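Local coordinates for nematode fatty acid retinoid binding protein (Necator americanus, PDB 4XCP) that probably binds lipids such as fatty acids and retinol within a small helical fold, and is found with palmitic acid bound, at residues Ala142-Phe147 and Val157-Lys162; Ala90-Glu95 and Gly148-Phe153; Ala65-Lys70 and Ala76-Leu81. All coordinates share one frame; numbering follows the deposited sequence.

Contact 1 (Ala142-Phe147 and Val157-Lys162)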
# COMPACT_ATOMS: atom_id res chain seq x y z
N ALA A 142 3.33 -19.79 -12.04
CA ALA A 142 4.67 -19.19 -12.16
C ALA A 142 4.66 -17.72 -11.71
O ALA A 142 5.58 -17.28 -11.02
CB ALA A 142 5.19 -19.32 -13.59
N GLY A 143 3.59 -16.99 -12.05
CA GLY A 143 3.39 -15.60 -11.65
C GLY A 143 3.28 -15.48 -10.15
O GLY A 143 3.96 -14.65 -9.54
N LYS A 144 2.43 -16.33 -9.53
CA LYS A 144 2.24 -16.37 -8.08
C LYS A 144 3.56 -16.71 -7.36
O LYS A 144 3.87 -16.09 -6.35
CB LYS A 144 1.17 -17.40 -7.70
CG LYS A 144 -0.23 -17.09 -8.20
CD LYS A 144 -1.16 -18.26 -7.89
CE LYS A 144 -2.57 -17.99 -8.39
NZ LYS A 144 -3.48 -19.09 -8.03
N ALA A 145 4.34 -17.68 -7.91
CA ALA A 145 5.61 -18.11 -7.31
C ALA A 145 6.66 -16.98 -7.39
O ALA A 145 7.39 -16.74 -6.43
CB ALA A 145 6.13 -19.38 -8.01
N ASP A 146 6.68 -16.25 -8.51
CA ASP A 146 7.58 -15.12 -8.72
C ASP A 146 7.23 -13.98 -7.74
O ASP A 146 8.12 -13.48 -7.02
CB ASP A 146 7.50 -14.68 -10.19
CG ASP A 146 8.52 -13.66 -10.61
OD1 ASP A 146 9.69 -13.77 -10.16
OD2 ASP A 146 8.20 -12.83 -11.47
N PHE A 147 5.93 -13.66 -7.61
CA PHE A 147 5.45 -12.64 -6.67
C PHE A 147 5.79 -13.02 -5.21
O PHE A 147 6.29 -12.17 -4.48
CB PHE A 147 3.92 -12.38 -6.83
CG PHE A 147 3.36 -11.43 -5.79
CD1 PHE A 147 3.48 -10.05 -5.94
CD2 PHE A 147 2.74 -11.92 -4.64
CE1 PHE A 147 2.98 -9.17 -4.96
CE2 PHE A 147 2.22 -11.05 -3.67
CZ PHE A 147 2.35 -9.68 -3.84
N VAL A 157 -0.85 -14.00 2.92
CA VAL A 157 -2.16 -13.38 3.13
C VAL A 157 -3.16 -13.90 2.07
O VAL A 157 -4.32 -14.20 2.39
CB VAL A 157 -2.03 -11.82 3.16
CG1 VAL A 157 -3.34 -11.12 2.85
CG2 VAL A 157 -1.49 -11.37 4.51
N PHE A 158 -2.70 -14.02 0.82
CA PHE A 158 -3.50 -14.53 -0.29
C PHE A 158 -3.71 -16.04 -0.20
O PHE A 158 -4.85 -16.48 -0.19
CB PHE A 158 -2.91 -14.15 -1.66
CG PHE A 158 -2.78 -12.66 -1.91
CD1 PHE A 158 -3.86 -11.81 -1.71
CD2 PHE A 158 -1.61 -12.13 -2.45
CE1 PHE A 158 -3.74 -10.43 -1.94
CE2 PHE A 158 -1.50 -10.76 -2.70
CZ PHE A 158 -2.55 -9.92 -2.42
N GLU A 159 -2.63 -16.81 -0.07
CA GLU A 159 -2.63 -18.28 0.00
C GLU A 159 -3.34 -18.89 1.21
O GLU A 159 -3.98 -19.93 1.06
CB GLU A 159 -1.19 -18.83 -0.08
CG GLU A 159 -0.57 -18.73 -1.47
CD GLU A 159 -1.28 -19.51 -2.56
OE1 GLU A 159 -1.81 -20.61 -2.27
OE2 GLU A 159 -1.29 -19.04 -3.72
N SER A 160 -3.21 -18.27 2.41
CA SER A 160 -3.83 -18.76 3.65
C SER A 160 -5.35 -18.63 3.70
O SER A 160 -5.97 -19.23 4.57
CB SER A 160 -3.25 -18.02 4.85
OG SER A 160 -3.63 -16.66 4.80
N GLY A 161 -5.92 -17.81 2.83
CA GLY A 161 -7.35 -17.53 2.84
C GLY A 161 -7.68 -16.30 3.68
O GLY A 161 -8.85 -15.94 3.82
N LYS A 162 -6.65 -15.63 4.23
CA LYS A 162 -6.79 -14.43 5.05
C LYS A 162 -7.44 -13.27 4.28
O LYS A 162 -8.36 -12.64 4.79
CB LYS A 162 -5.44 -14.01 5.66
CG LYS A 162 -5.58 -13.11 6.89
CD LYS A 162 -4.22 -12.81 7.53
CE LYS A 162 -4.33 -11.90 8.73
NZ LYS A 162 -4.92 -12.58 9.91
O HOH W 1 -3.58 -19.64 -5.09

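Contact 2 (Ala90-Glu95 and Gly148-Phe153)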
# COMPACT_ATOMS: atom_id res chain seq x y z
N ALA A 90 11.39 -4.61 -9.32
CA ALA A 90 12.44 -4.71 -10.33
C ALA A 90 12.93 -6.17 -10.55
O ALA A 90 13.34 -6.51 -11.66
CB ALA A 90 13.62 -3.82 -9.96
N ALA A 91 12.88 -7.02 -9.50
CA ALA A 91 13.28 -8.42 -9.55
C ALA A 91 12.17 -9.34 -10.14
O ALA A 91 12.42 -10.50 -10.39
CB ALA A 91 13.69 -8.90 -8.17
N LEU A 92 10.96 -8.80 -10.38
CA LEU A 92 9.88 -9.62 -10.92
C LEU A 92 9.86 -9.72 -12.43
O LEU A 92 10.26 -8.79 -13.13
CB LEU A 92 8.51 -9.07 -10.44
CG LEU A 92 8.20 -9.06 -8.94
CD1 LEU A 92 6.87 -8.34 -8.67
CD2 LEU A 92 8.10 -10.46 -8.40
N GLY A 93 9.34 -10.84 -12.93
CA GLY A 93 9.08 -11.07 -14.35
C GLY A 93 7.88 -10.24 -14.76
O GLY A 93 7.21 -9.68 -13.89
N PRO A 94 7.57 -10.11 -16.07
CA PRO A 94 6.45 -9.22 -16.49
C PRO A 94 5.08 -9.45 -15.85
O PRO A 94 4.37 -8.48 -15.61
CB PRO A 94 6.38 -9.43 -18.01
CG PRO A 94 7.70 -9.95 -18.40
CD PRO A 94 8.27 -10.69 -17.23
N GLU A 95 4.66 -10.71 -15.65
CA GLU A 95 3.34 -11.00 -15.10
C GLU A 95 3.19 -10.55 -13.64
O GLU A 95 2.25 -9.81 -13.34
CB GLU A 95 2.99 -12.49 -15.28
CG GLU A 95 1.58 -12.84 -14.84
CD GLU A 95 1.30 -14.32 -14.82
OE1 GLU A 95 2.27 -15.11 -14.70
OE2 GLU A 95 0.11 -14.71 -14.93
N GLY A 148 5.53 -14.28 -4.84
CA GLY A 148 5.78 -14.83 -3.51
C GLY A 148 7.22 -14.78 -3.03
O GLY A 148 7.48 -14.65 -1.83
N LYS A 149 8.17 -14.89 -3.97
CA LYS A 149 9.62 -14.84 -3.68
C LYS A 149 10.02 -13.44 -3.20
O LYS A 149 10.83 -13.31 -2.29
CB LYS A 149 10.41 -15.24 -4.95
CG LYS A 149 11.91 -15.37 -4.76
CD LYS A 149 12.50 -16.30 -5.81
CE LYS A 149 13.98 -16.10 -5.99
NZ LYS A 149 14.27 -15.12 -7.07
N GLN A 150 9.40 -12.39 -3.78
CA GLN A 150 9.68 -11.01 -3.41
C GLN A 150 8.79 -10.52 -2.29
O GLN A 150 9.20 -9.65 -1.52
CB GLN A 150 9.57 -10.07 -4.63
CG GLN A 150 10.54 -10.40 -5.80
CD GLN A 150 11.97 -10.63 -5.41
OE1 GLN A 150 12.62 -11.58 -5.86
NE2 GLN A 150 12.49 -9.80 -4.53
N PHE A 151 7.54 -11.03 -2.23
CA PHE A 151 6.57 -10.59 -1.24
C PHE A 151 5.98 -11.77 -0.47
O PHE A 151 4.81 -12.08 -0.68
CB PHE A 151 5.47 -9.78 -1.93
CG PHE A 151 5.97 -8.49 -2.55
CD1 PHE A 151 6.14 -7.35 -1.77
CD2 PHE A 151 6.25 -8.42 -3.91
CE1 PHE A 151 6.57 -6.16 -2.35
CE2 PHE A 151 6.68 -7.23 -4.49
CZ PHE A 151 6.82 -6.10 -3.71
N PRO A 152 6.76 -12.43 0.42
CA PRO A 152 6.24 -13.62 1.11
C PRO A 152 5.12 -13.36 2.10
O PRO A 152 4.29 -14.23 2.28
CB PRO A 152 7.49 -14.22 1.78
CG PRO A 152 8.41 -13.06 1.98
CD PRO A 152 8.18 -12.17 0.79
N PHE A 153 5.07 -12.16 2.71
CA PHE A 153 3.99 -11.84 3.65
C PHE A 153 2.67 -11.74 2.90
O PHE A 153 1.67 -12.31 3.34
CB PHE A 153 4.27 -10.55 4.46
CG PHE A 153 3.13 -10.21 5.39
CD1 PHE A 153 3.10 -10.73 6.69
CD2 PHE A 153 2.06 -9.44 4.96
CE1 PHE A 153 2.02 -10.46 7.53
CE2 PHE A 153 0.98 -9.18 5.81
CZ PHE A 153 0.97 -9.70 7.08

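Contact 3 (Ala65-Lys70 and Ala76-Leu81)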
# COMPACT_ATOMS: atom_id res chain seq x y z
N ALA A 65 10.38 13.70 -3.02
CA ALA A 65 11.27 14.87 -3.04
C ALA A 65 10.59 16.08 -2.39
O ALA A 65 11.23 16.78 -1.59
CB ALA A 65 11.70 15.19 -4.48
N ALA A 66 9.28 16.31 -2.67
CA ALA A 66 8.50 17.41 -2.06
C ALA A 66 8.37 17.16 -0.56
O ALA A 66 8.51 18.09 0.23
CB ALA A 66 7.12 17.52 -2.71
N LEU A 67 8.17 15.89 -0.16
CA LEU A 67 8.09 15.51 1.25
C LEU A 67 9.43 15.78 1.99
O LEU A 67 9.41 16.35 3.08
CB LEU A 67 7.65 14.02 1.39
CG LEU A 67 7.61 13.47 2.83
CD1 LEU A 67 6.63 14.25 3.71
CD2 LEU A 67 7.29 12.02 2.84
N LYS A 68 10.57 15.39 1.38
CA LYS A 68 11.91 15.60 1.93
C LYS A 68 12.20 17.07 2.15
O LYS A 68 12.84 17.42 3.14
CB LYS A 68 12.98 14.99 0.99
CG LYS A 68 13.09 13.48 1.07
CD LYS A 68 14.12 12.95 0.09
CE LYS A 68 14.49 11.52 0.37
NZ LYS A 68 15.19 10.90 -0.80
N LYS A 69 11.70 17.95 1.26
CA LYS A 69 11.85 19.40 1.36
C LYS A 69 11.19 19.90 2.66
O LYS A 69 11.79 20.68 3.39
CB LYS A 69 11.27 20.10 0.12
CG LYS A 69 11.49 21.61 0.08
CD LYS A 69 10.18 22.41 -0.16
CE LYS A 69 9.38 22.69 1.11
NZ LYS A 69 7.94 22.94 0.81
N LYS A 70 9.96 19.43 2.95
CA LYS A 70 9.23 19.81 4.16
C LYS A 70 9.82 19.14 5.40
O LYS A 70 9.89 19.75 6.45
CB LYS A 70 7.76 19.43 4.05
CG LYS A 70 7.02 20.05 2.87
CD LYS A 70 6.15 21.22 3.27
CE LYS A 70 4.80 20.81 3.83
NZ LYS A 70 3.99 22.02 4.13
N ALA A 76 12.91 10.68 4.41
CA ALA A 76 13.87 9.55 4.46
C ALA A 76 13.16 8.24 4.86
O ALA A 76 13.48 7.18 4.32
CB ALA A 76 15.00 9.86 5.45
N LYS A 77 12.18 8.31 5.77
CA LYS A 77 11.40 7.13 6.20
C LYS A 77 10.56 6.60 5.02
O LYS A 77 10.52 5.39 4.78
CB LYS A 77 10.47 7.50 7.36
CG LYS A 77 11.17 7.74 8.69
CD LYS A 77 10.19 8.38 9.64
CE LYS A 77 10.75 8.56 11.03
NZ LYS A 77 9.84 9.41 11.84
N VAL A 78 9.88 7.51 4.30
CA VAL A 78 9.06 7.15 3.14
C VAL A 78 9.94 6.58 2.02
O VAL A 78 9.59 5.58 1.40
CB VAL A 78 8.20 8.36 2.66
CG1 VAL A 78 7.59 8.11 1.27
CG2 VAL A 78 7.11 8.70 3.69
N GLU A 79 11.09 7.23 1.77
CA GLU A 79 12.05 6.83 0.74
C GLU A 79 12.56 5.40 0.97
O GLU A 79 12.69 4.65 0.01
CB GLU A 79 13.21 7.85 0.68
CG GLU A 79 14.29 7.55 -0.35
CD GLU A 79 13.80 7.49 -1.78
OE1 GLU A 79 13.49 8.56 -2.35
OE2 GLU A 79 13.70 6.37 -2.33
N LYS A 80 12.85 5.04 2.24
CA LYS A 80 13.35 3.72 2.62
C LYS A 80 12.33 2.64 2.28
O LYS A 80 12.69 1.66 1.63
CB LYS A 80 13.75 3.67 4.10
CG LYS A 80 14.48 2.39 4.50
CD LYS A 80 14.72 2.32 5.99
CE LYS A 80 15.34 1.00 6.39
NZ LYS A 80 15.29 0.79 7.86
N LEU A 81 11.06 2.85 2.66
CA LEU A 81 9.98 1.92 2.31
C LEU A 81 9.85 1.78 0.79
O LEU A 81 9.78 0.66 0.29
CB LEU A 81 8.63 2.41 2.84
CG LEU A 81 8.30 2.25 4.31
CD1 LEU A 81 6.88 2.68 4.52
CD2 LEU A 81 8.41 0.80 4.77

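Contact 1 (Ala142-Phe147 and Val157-Lys162)
F147 and F158 reach across from neighbouring helices and meet through their rings. CE2 of F147 comes up to the edge of the F158 ring, in its plane, 3.9 Å from F158 CE2, and the two side chains cross at about a right angle. F147 CZ follows a little farther off, 4.2 Å from F158 CE2. The first torsion of F147, CG anti to the backbone N (chi1 175°), carries its ring across the gap.

Nearer the surface, K144 and E159 bridge the same pair of helices indirectly. The K144 chain is fully extended beyond CG, yet its NZ stays 4.8 Å from E159 OE2, so no direct salt bridge forms. A water joins them: it accepts from K144 NZ at 3.0 Å and donates to E159 OE2 at 2.7 Å. Y136 OH also hydrogen-bonds to E159 OE2, so this one oxygen is gripped twice.

Helix 122-138 flanks both halves of the contact: F158 stacks on Y136 and touches V132 and L133, while K144 rests on Y136 and K137. Y136 thus serves the aromatic pair with its ring and the water-bridged pair with its hydroxyl. From helix 94-115, F99 meets the F147 ring edge-to-face and A96 touches the same side chain, and A163 of helix 162-167 packs on F158.

Contact 2 (Ala90-Glu95 and Gly148-Phe153)
Q150 lays its side chain against A91 and L92, its amide group over the A91 methyl and its CG against the end of L92. The contact joins the last turn of helix 141-150 to the short link between helices 72-90 and 94-115, two neighbouring parts of an all-helical lipid-binding fold. A91 CB sits 3.7 Å from Q150 CD and equally near Q150 OE1, with Q150 NE2 only slightly farther, so the methyl lies about equally far from the three amide atoms. Contact between the two segments is purely van der Waals. A bend at chi2 (-48°) turns the glutamine chain from L92 towards A91.

The side chains of L92 and Q150 run alongside one another, pointing opposite ways, with L92 CD2 coming within 3.6 Å of Q150 CG and lying 4.1 Å from Q150 CB. The leucine is buried, with K97 and A100 of helix 94-115 also touching it. Just after it, G93 N is held by D146 OD2 of helix 141-150.

F151 occupies the N-cap position before the helix that opens at P152. Its ring also touches K88 and I89 of helix 72-90, and K88 NZ donates to the backbone carbonyl of Q150. The second leucine methyl, L92 CD1, approaches the edge of this ring near its plane, 4.3 Å from F151 CE2.

Contact 3 (Ala65-Lys70 and Ala76-Leu81)
K68 and E79 form a salt bridge between two helices that follow each other in the chain, K68 NZ donating to E79 OE1 at 3.3 Å. The lysine meets that oxygen on its anti side, 22° out of the carboxylate plane. An extended chain beyond CG brings the ammonium group across the gap, and K68 CE packs 3.9 Å from E79 CB on the way. The glutamate answers with a bend: CG stands anti to its backbone N, and a turn at chi2 (60°) swings the carboxylate round to the lysine.

Beneath the ion pair, L67 and V78 make the apolar part of the contact. L67 CD2 presses on V78 CG2 at 3.4 Å, tighter than usual for two methyls, and lies 3.8 Å from V78 CB. Both residues are buried. V47, L48 and V51 of helix 42-53 pack on L67, while V78 touches F36 of helix 31-39 and a bound palmitic acid.

The axes of 65-70 and 76-81 approach to 9.5 Å with N-to-C directions 151° apart. This is an antiparallel helical hairpin with a very short connection; here L67 and V78 face inward, with the K68-E79 pair at the edge. V78 puts the hairpin beside a bound palmitic acid, consistent with a place in the lining of a lipid site.

Overall arrangement
Along the chain from the N terminus, contact 3 comes first and closes a short turn, folding helix 72-90 back on helix 60-70. Contacts 1 and 2 follow and cross: 90-95 reaches over 52 intervening residues to 148-153, which lies between the two segments of contact 1. Contact 1 closes a short loop, nine residues between its segments, joining helices 141-150 and 152-159. Contacts 1 and 2 touch directly, D146 OD2 lying 2.7 Å from G93 N in a probable hydrogen bond, and together tie the link before helix 94-115 to those helices. Contact 3 lies across the chain's centre from contact 1, their centres about 30 Å apart; helix 72-90 runs from contact 3 to contact 2.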